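Local coordinates for UDP-glucose:anthocyanidin 3-O-glucosyltransferase (Clitoria ternatea, PDB 4REL), which belongs to the GT-B clan of glycosyltransferases, enzymes built from two Rossmann-like domains that face each other across a cleft, at residues V211-E216 against D377-G382; V326-V331 against A346-E351; P358-P363 against V396-L401. One frame throughout, in Å; residues are numbered along the deposited sequence.

In the fold
Contact 1 joins the two domains of the GT-B fold, through the loop after strand 208-211 and the end of helix 368-378, whereas contacts 2 and 3 lie within the domain of the six-stranded sheet. Contacts 1 and 2 meet directly: Trp379 CZ3 is 3.8 Å from Val349 CG1, and Phe214 CE2 is 4.0 Å from Met350 CG. Contact 1 also reaches contact 3, through a probable hydrogen bond of 3.0 Å between Met359 N and Val381 O. The centres of contacts 2 and 3 are about 17 Å apart and the two do not touch. The side chains of Phe213 (contact 1) and Ser348 (contact 2) lie about 13 and 12 Å from the bound 3,5,7-trihydroxy-2-(4-hydroxyphenyl)-4H-chromen-4-one, and neither lines its pocket.

Contact 1. Residues V211-E216 against D377-G382; sequences VNFFAE and DIWEVG
Trp379 meets Phe213 through the far end of its indole, and this single pair makes up the whole contact, 72 Å² shared equally between the two residues. The Trp379 side chain leaves the backbone with CG anti to the carbonyl carbon (chi1 -60°), which sends the six-membered ring toward the loop after strand 208-211, while Phe213 comes from the opposite direction. Phe213 CZ sits 3.6 Å from Trp379 CH2, and Phe213 CE2 is 3.8 Å from Trp379 CZ2. The planes are nearly aligned, at 21°, yet the ring centroids lie 5.9 Å apart and neither ring covers the face of the other. The evidence therefore favours a rim-to-rim aromatic contact over any stack. A face of the Phe213 ring is instead approached by its chain neighbour, Phe214 CD2, 3.9 Å above the plane and offset toward the rim. In the GT-B fold this pair spans the interface between the domains, since Phe213 follows a strand of the seven-stranded sheet and Trp379 precedes strand 382-384 of the six-stranded one. A second tie supports the same junction: Trp379 NE1 hydrogen-bonds to Leu217 O, so the indole is held by a polar as well as an apolar partner. After Trp379 the chain turns at Glu380, whose phi is positive (52°), and Val381 then packs on Val418 of helix 409-425.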
# COMPACT_ATOMS: atom_id res chain seq x y z
N VAL A 211 4.49 -1.89 11.07
CA VAL A 211 4.40 -2.33 9.69
C VAL A 211 3.02 -2.92 9.43
O VAL A 211 2.55 -3.77 10.18
CB VAL A 211 5.48 -3.38 9.33
CG1 VAL A 211 5.30 -3.85 7.89
CG2 VAL A 211 6.88 -2.81 9.53
N ASN A 212 2.38 -2.46 8.36
CA ASN A 212 1.02 -2.85 8.01
C ASN A 212 1.04 -4.14 7.18
O ASN A 212 0.63 -4.16 6.03
CB ASN A 212 0.38 -1.74 7.17
CG ASN A 212 -1.13 -1.83 7.11
OD1 ASN A 212 -1.79 -2.08 8.13
ND2 ASN A 212 -1.69 -1.63 5.92
N PHE A 213 1.54 -5.22 7.77
CA PHE A 213 1.69 -6.46 7.02
C PHE A 213 1.78 -7.67 7.96
O PHE A 213 1.57 -7.55 9.16
CB PHE A 213 2.93 -6.37 6.12
CG PHE A 213 2.90 -7.33 4.96
CD1 PHE A 213 1.85 -7.30 4.06
CD2 PHE A 213 3.93 -8.24 4.77
CE1 PHE A 213 1.80 -8.18 2.99
CE2 PHE A 213 3.89 -9.13 3.70
CZ PHE A 213 2.83 -9.10 2.81
N PHE A 214 2.10 -8.82 7.39
CA PHE A 214 2.18 -10.08 8.13
C PHE A 214 3.65 -10.46 8.29
O PHE A 214 4.32 -10.78 7.31
CB PHE A 214 1.45 -11.18 7.34
CG PHE A 214 0.09 -10.77 6.82
CD1 PHE A 214 -1.01 -10.73 7.67
CD2 PHE A 214 -0.10 -10.46 5.48
CE1 PHE A 214 -2.26 -10.35 7.19
CE2 PHE A 214 -1.34 -10.09 4.99
CZ PHE A 214 -2.43 -10.04 5.85
N ALA A 215 4.14 -10.44 9.53
CA ALA A 215 5.55 -10.73 9.79
C ALA A 215 5.95 -12.10 9.24
O ALA A 215 7.08 -12.28 8.76
CB ALA A 215 5.84 -10.66 11.28
N GLU A 216 5.02 -13.05 9.30
CA GLU A 216 5.26 -14.42 8.86
C GLU A 216 5.54 -14.54 7.37
O GLU A 216 6.06 -15.56 6.90
CB GLU A 216 4.07 -15.31 9.27
CG GLU A 216 3.89 -15.48 10.78
CD GLU A 216 3.12 -14.35 11.45
OE1 GLU A 216 2.87 -13.30 10.81
OE2 GLU A 216 2.75 -14.52 12.63
N ASP A 377 9.83 -13.98 -7.01
CA ASP A 377 11.08 -14.71 -6.70
C ASP A 377 11.24 -15.14 -5.25
O ASP A 377 12.07 -16.00 -4.93
CB ASP A 377 12.30 -13.90 -7.14
CG ASP A 377 12.45 -13.86 -8.65
OD1 ASP A 377 11.65 -14.51 -9.35
OD2 ASP A 377 13.38 -13.18 -9.14
N ILE A 378 10.43 -14.57 -4.36
CA ILE A 378 10.51 -14.93 -2.95
C ILE A 378 9.29 -15.78 -2.55
O ILE A 378 9.44 -16.97 -2.26
CB ILE A 378 10.67 -13.69 -2.07
CG1 ILE A 378 11.99 -12.98 -2.42
CG2 ILE A 378 10.65 -14.07 -0.59
CD1 ILE A 378 12.26 -11.73 -1.58
N TRP A 379 8.11 -15.18 -2.55
CA TRP A 379 6.88 -15.94 -2.29
C TRP A 379 6.57 -16.94 -3.40
O TRP A 379 5.95 -17.98 -3.14
CB TRP A 379 5.68 -14.99 -2.18
CG TRP A 379 5.79 -13.98 -1.08
CD1 TRP A 379 6.54 -14.07 0.06
CD2 TRP A 379 5.11 -12.72 -1.03
NE1 TRP A 379 6.36 -12.94 0.82
CE2 TRP A 379 5.49 -12.09 0.17
CE3 TRP A 379 4.21 -12.07 -1.88
CZ2 TRP A 379 5.01 -10.84 0.54
CZ3 TRP A 379 3.74 -10.83 -1.52
CH2 TRP A 379 4.14 -10.22 -0.32
N GLU A 380 7.01 -16.63 -4.62
CA GLU A 380 6.67 -17.40 -5.82
C GLU A 380 5.16 -17.62 -5.98
O GLU A 380 4.72 -18.75 -6.21
CB GLU A 380 7.45 -18.72 -5.86
CG GLU A 380 8.96 -18.51 -5.82
CD GLU A 380 9.76 -19.78 -5.99
OE1 GLU A 380 10.42 -20.20 -5.02
OE2 GLU A 380 9.74 -20.36 -7.09
N VAL A 381 4.39 -16.54 -5.89
CA VAL A 381 2.93 -16.61 -6.00
C VAL A 381 2.47 -15.83 -7.22
O VAL A 381 1.31 -15.43 -7.32
CB VAL A 381 2.20 -16.11 -4.74
CG1 VAL A 381 2.42 -17.05 -3.56
CG2 VAL A 381 2.60 -14.67 -4.37
N GLY A 382 3.39 -15.62 -8.15
CA GLY A 382 3.05 -14.89 -9.35
C GLY A 382 4.23 -14.69 -10.26
O GLY A 382 5.33 -15.19 -9.98

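Contact 2. Residues V326-V331 against A346-E351; sequences VPQSHV and ANSVME
Gln328 and Ser329, in the first turn of helix 328-332, converge on the carboxylate of Glu351 from helix 346-354; both helices belong to the PSPG box, the signature segment of plant family 1 glycosyltransferases. Pro327 occupies the N-cap position, and the side chain of Gln328, extended with CG anti to the backbone N (chi1 -179°), reaches across to the second helix. Its NE2 donates to Glu351 OE1 at 2.8 Å with an almost straight N-H...O angle of 169°. The amide and carboxylate planes stand 85° apart; Glu351 OE1 lies in the amide plane of Gln328, while Gln328 NE2 comes to it from above the carboxylate plane. The other end of the amide is fixed too: Gln328 OE1 pairs with Tyr268 OH and takes a 3.0 Å bond from a water that also lies 3.1 Å from Ser348 OG. These two partners of Gln328 OE1, with the bond from Gln328 NE2, restrict rotation of the amide. Ser329 then supplies the second bond across the contact, its OG donating to Glu351 OE2 at 3.1 Å. On the opposite face of the carboxylate, Asn347 ND2 of the same helix as Glu351 donates to OE2 at 3.2 Å.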
# COMPACT_ATOMS: atom_id res chain seq x y z
N VAL A 326 -14.98 -1.83 -8.81
CA VAL A 326 -15.43 -3.10 -8.25
C VAL A 326 -15.23 -3.08 -6.73
O VAL A 326 -14.36 -2.36 -6.23
CB VAL A 326 -14.67 -4.32 -8.84
CG1 VAL A 326 -14.82 -4.38 -10.34
CG2 VAL A 326 -13.21 -4.28 -8.45
N PRO A 327 -16.03 -3.87 -6.00
CA PRO A 327 -15.72 -4.10 -4.58
C PRO A 327 -14.53 -5.06 -4.50
O PRO A 327 -14.72 -6.29 -4.42
CB PRO A 327 -17.01 -4.73 -4.05
CG PRO A 327 -17.60 -5.45 -5.24
CD PRO A 327 -17.21 -4.63 -6.46
N GLN A 328 -13.32 -4.52 -4.53
CA GLN A 328 -12.14 -5.35 -4.76
C GLN A 328 -11.93 -6.43 -3.70
O GLN A 328 -11.58 -7.55 -4.03
CB GLN A 328 -10.88 -4.50 -4.93
CG GLN A 328 -9.62 -5.31 -5.20
CD GLN A 328 -8.43 -4.46 -5.53
OE1 GLN A 328 -8.26 -4.03 -6.67
NE2 GLN A 328 -7.59 -4.20 -4.54
N SER A 329 -12.17 -6.08 -2.43
CA SER A 329 -12.04 -7.02 -1.32
C SER A 329 -12.89 -8.25 -1.58
O SER A 329 -12.44 -9.39 -1.41
CB SER A 329 -12.51 -6.38 -0.01
OG SER A 329 -11.69 -5.27 0.33
N HIS A 330 -14.13 -8.01 -2.00
CA HIS A 330 -15.06 -9.10 -2.28
C HIS A 330 -14.69 -9.83 -3.55
O HIS A 330 -14.85 -11.05 -3.65
CB HIS A 330 -16.49 -8.57 -2.37
CG HIS A 330 -17.09 -8.25 -1.04
ND1 HIS A 330 -16.83 -7.08 -0.36
CD2 HIS A 330 -17.95 -8.95 -0.26
CE1 HIS A 330 -17.50 -7.08 0.78
NE2 HIS A 330 -18.19 -8.20 0.86
N VAL A 331 -14.20 -9.08 -4.55
CA VAL A 331 -13.78 -9.72 -5.80
C VAL A 331 -12.59 -10.64 -5.57
O VAL A 331 -12.59 -11.79 -6.01
CB VAL A 331 -13.48 -8.70 -6.91
CG1 VAL A 331 -12.81 -9.38 -8.12
CG2 VAL A 331 -14.76 -7.99 -7.34
N ALA A 346 0.60 -1.74 -2.54
CA ALA A 346 0.68 -2.52 -1.30
C ALA A 346 -0.65 -3.13 -0.83
O ALA A 346 -0.68 -4.30 -0.44
CB ALA A 346 1.34 -1.69 -0.19
N ASN A 347 -1.73 -2.35 -0.81
CA ASN A 347 -3.00 -2.90 -0.33
C ASN A 347 -3.57 -3.97 -1.26
O ASN A 347 -4.13 -4.97 -0.80
CB ASN A 347 -4.05 -1.81 -0.08
CG ASN A 347 -5.39 -2.40 0.37
OD1 ASN A 347 -5.57 -2.75 1.55
ND2 ASN A 347 -6.34 -2.51 -0.56
N SER A 348 -3.42 -3.76 -2.57
CA SER A 348 -3.85 -4.73 -3.57
C SER A 348 -3.14 -6.05 -3.34
O SER A 348 -3.77 -7.11 -3.33
CB SER A 348 -3.54 -4.23 -4.99
OG SER A 348 -4.34 -3.12 -5.33
N VAL A 349 -1.82 -5.99 -3.15
CA VAL A 349 -1.04 -7.19 -2.91
C VAL A 349 -1.49 -7.89 -1.63
O VAL A 349 -1.65 -9.11 -1.60
CB VAL A 349 0.47 -6.89 -2.82
CG1 VAL A 349 1.25 -8.14 -2.44
CG2 VAL A 349 0.98 -6.31 -4.13
N MET A 350 -1.68 -7.10 -0.57
CA MET A 350 -2.15 -7.63 0.70
C MET A 350 -3.44 -8.42 0.52
O MET A 350 -3.58 -9.53 1.03
CB MET A 350 -2.37 -6.48 1.70
CG MET A 350 -2.77 -6.91 3.10
SD MET A 350 -4.52 -7.32 3.33
CE MET A 350 -5.28 -5.70 3.38
N GLU A 351 -4.38 -7.84 -0.23
CA GLU A 351 -5.68 -8.47 -0.46
C GLU A 351 -5.50 -9.73 -1.30
O GLU A 351 -6.18 -10.73 -1.08
CB GLU A 351 -6.65 -7.50 -1.14
CG GLU A 351 -7.18 -6.41 -0.20
CD GLU A 351 -8.12 -5.42 -0.87
OE1 GLU A 351 -8.28 -5.47 -2.11
OE2 GLU A 351 -8.69 -4.57 -0.16
O HOH W 1 -6.01 -2.49 -7.85

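Contact 3. Residues P358-P363 against V396-L401; sequences PMICRP and VKSLNL
Ile360 is the centre of this contact, contributing 71 of the 127 Å² buried when strand 359-361 meets helix 392-403. Its CA and the CA of Ser398, 6.9 Å apart, are the nearest such pair across the two segments, and no hydrogen bond passes between them. With CG1 anti to the carbonyl carbon (chi1 -66°) and the chain extended to CD1, the methyl at its end is carried onto the helix backbone, where CD1 touches Ser398 O at 3.6 Å. Ser398 takes part through carbon rather than its hydroxyl: its CB lies 3.8 Å from Ile360 CD1 and 4.0 Å from Ile360 CG2, so both branches of the isoleucine meet it from the strand side. Ser398 OG is instead engaged in weak hydrogen bonds with Gly394 O and Glu386 N. Leu399 starts out pointing away from the strand, but its branched end returns, and its CD2 comes to 3.9 Å from Ile360 CD1. Phe395 and Ile402 of the same helix also pack on Ile360, widening this apolar seam. The strand itself lies between strands 337-342 and 382-384 in the six-stranded parallel sheet. Alternation along it sorts the side chains into two layers: Ile360 faces helix 392-403, whereas Met359 and Cys361 both rest on Ile375 of helix 368-378, giving the helix-sheet-helix layering of a Rossmann-like domain.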
# COMPACT_ATOMS: atom_id res chain seq x y z
N PRO A 358 -3.11 -15.82 -7.12
CA PRO A 358 -1.79 -15.60 -7.72
C PRO A 358 -1.81 -14.36 -8.61
O PRO A 358 -2.88 -13.93 -9.03
CB PRO A 358 -1.56 -16.87 -8.54
CG PRO A 358 -2.93 -17.36 -8.87
CD PRO A 358 -3.78 -17.02 -7.67
N MET A 359 -0.64 -13.79 -8.89
CA MET A 359 -0.61 -12.49 -9.57
C MET A 359 0.22 -12.46 -10.85
O MET A 359 1.18 -13.20 -10.99
CB MET A 359 -0.10 -11.42 -8.61
CG MET A 359 -1.13 -11.00 -7.58
SD MET A 359 -0.43 -10.08 -6.20
CE MET A 359 0.28 -11.41 -5.23
N ILE A 360 -0.19 -11.60 -11.78
CA ILE A 360 0.64 -11.20 -12.91
C ILE A 360 0.93 -9.73 -12.70
O ILE A 360 -0.01 -8.94 -12.54
CB ILE A 360 -0.09 -11.37 -14.25
CG1 ILE A 360 -0.36 -12.85 -14.53
CG2 ILE A 360 0.72 -10.75 -15.40
CD1 ILE A 360 -1.37 -13.09 -15.64
N CYS A 361 2.21 -9.37 -12.68
CA CYS A 361 2.64 -8.08 -12.15
C CYS A 361 3.22 -7.19 -13.23
O CYS A 361 4.05 -7.62 -14.02
CB CYS A 361 3.72 -8.28 -11.10
SG CYS A 361 3.23 -9.33 -9.71
N ARG A 362 2.77 -5.94 -13.25
CA ARG A 362 3.41 -4.92 -14.07
C ARG A 362 3.61 -3.70 -13.19
O ARG A 362 2.76 -2.81 -13.15
CB ARG A 362 2.54 -4.58 -15.29
CG ARG A 362 3.29 -3.96 -16.49
CD ARG A 362 3.97 -2.64 -16.10
NE ARG A 362 4.23 -1.74 -17.22
CZ ARG A 362 5.07 -0.71 -17.15
NH1 ARG A 362 5.74 -0.47 -16.02
NH2 ARG A 362 5.25 0.08 -18.20
N PRO A 363 4.75 -3.64 -12.49
CA PRO A 363 4.98 -2.50 -11.59
C PRO A 363 5.24 -1.21 -12.38
O PRO A 363 5.94 -1.25 -13.40
CB PRO A 363 6.23 -2.93 -10.79
CG PRO A 363 6.92 -3.95 -11.65
CD PRO A 363 5.86 -4.61 -12.50
N VAL A 396 -0.77 -12.66 -22.87
CA VAL A 396 -1.50 -13.89 -23.15
C VAL A 396 -0.74 -15.08 -22.56
O VAL A 396 -1.34 -15.97 -21.96
CB VAL A 396 -1.72 -14.11 -24.68
CG1 VAL A 396 -2.13 -15.55 -24.97
CG2 VAL A 396 -2.78 -13.16 -25.20
N LYS A 397 0.58 -15.10 -22.74
CA LYS A 397 1.39 -16.19 -22.19
C LYS A 397 1.30 -16.23 -20.67
O LYS A 397 1.14 -17.31 -20.11
CB LYS A 397 2.84 -16.10 -22.67
CG LYS A 397 3.00 -16.43 -24.16
CD LYS A 397 4.44 -16.25 -24.64
CE LYS A 397 4.53 -16.47 -26.15
NZ LYS A 397 5.93 -16.38 -26.65
N SER A 398 1.37 -15.08 -20.01
CA SER A 398 1.28 -15.04 -18.55
C SER A 398 -0.09 -15.51 -18.06
O SER A 398 -0.19 -16.21 -17.05
CB SER A 398 1.59 -13.64 -18.01
OG SER A 398 2.94 -13.30 -18.31
N LEU A 399 -1.14 -15.11 -18.77
CA LEU A 399 -2.50 -15.51 -18.41
C LEU A 399 -2.64 -17.02 -18.51
O LEU A 399 -3.21 -17.65 -17.62
CB LEU A 399 -3.53 -14.82 -19.31
CG LEU A 399 -3.78 -13.33 -19.04
CD1 LEU A 399 -4.52 -12.68 -20.20
CD2 LEU A 399 -4.59 -13.20 -17.78
N ASN A 400 -2.10 -17.61 -19.58
CA ASN A 400 -2.20 -19.06 -19.73
C ASN A 400 -1.41 -19.81 -18.66
O ASN A 400 -1.89 -20.82 -18.13
CB ASN A 400 -1.75 -19.50 -21.12
CG ASN A 400 -2.87 -19.39 -22.14
OD1 ASN A 400 -3.69 -20.30 -22.28
ND2 ASN A 400 -2.90 -18.28 -22.86
N LEU A 401 -0.21 -19.32 -18.37
CA LEU A 401 0.66 -19.94 -17.39
C LEU A 401 -0.05 -20.09 -16.05
O LEU A 401 -0.13 -21.19 -15.51
CB LEU A 401 1.94 -19.12 -17.21
CG LEU A 401 2.86 -19.58 -16.08
CD1 LEU A 401 3.37 -20.97 -16.38
CD2 LEU A 401 4.01 -18.61 -15.91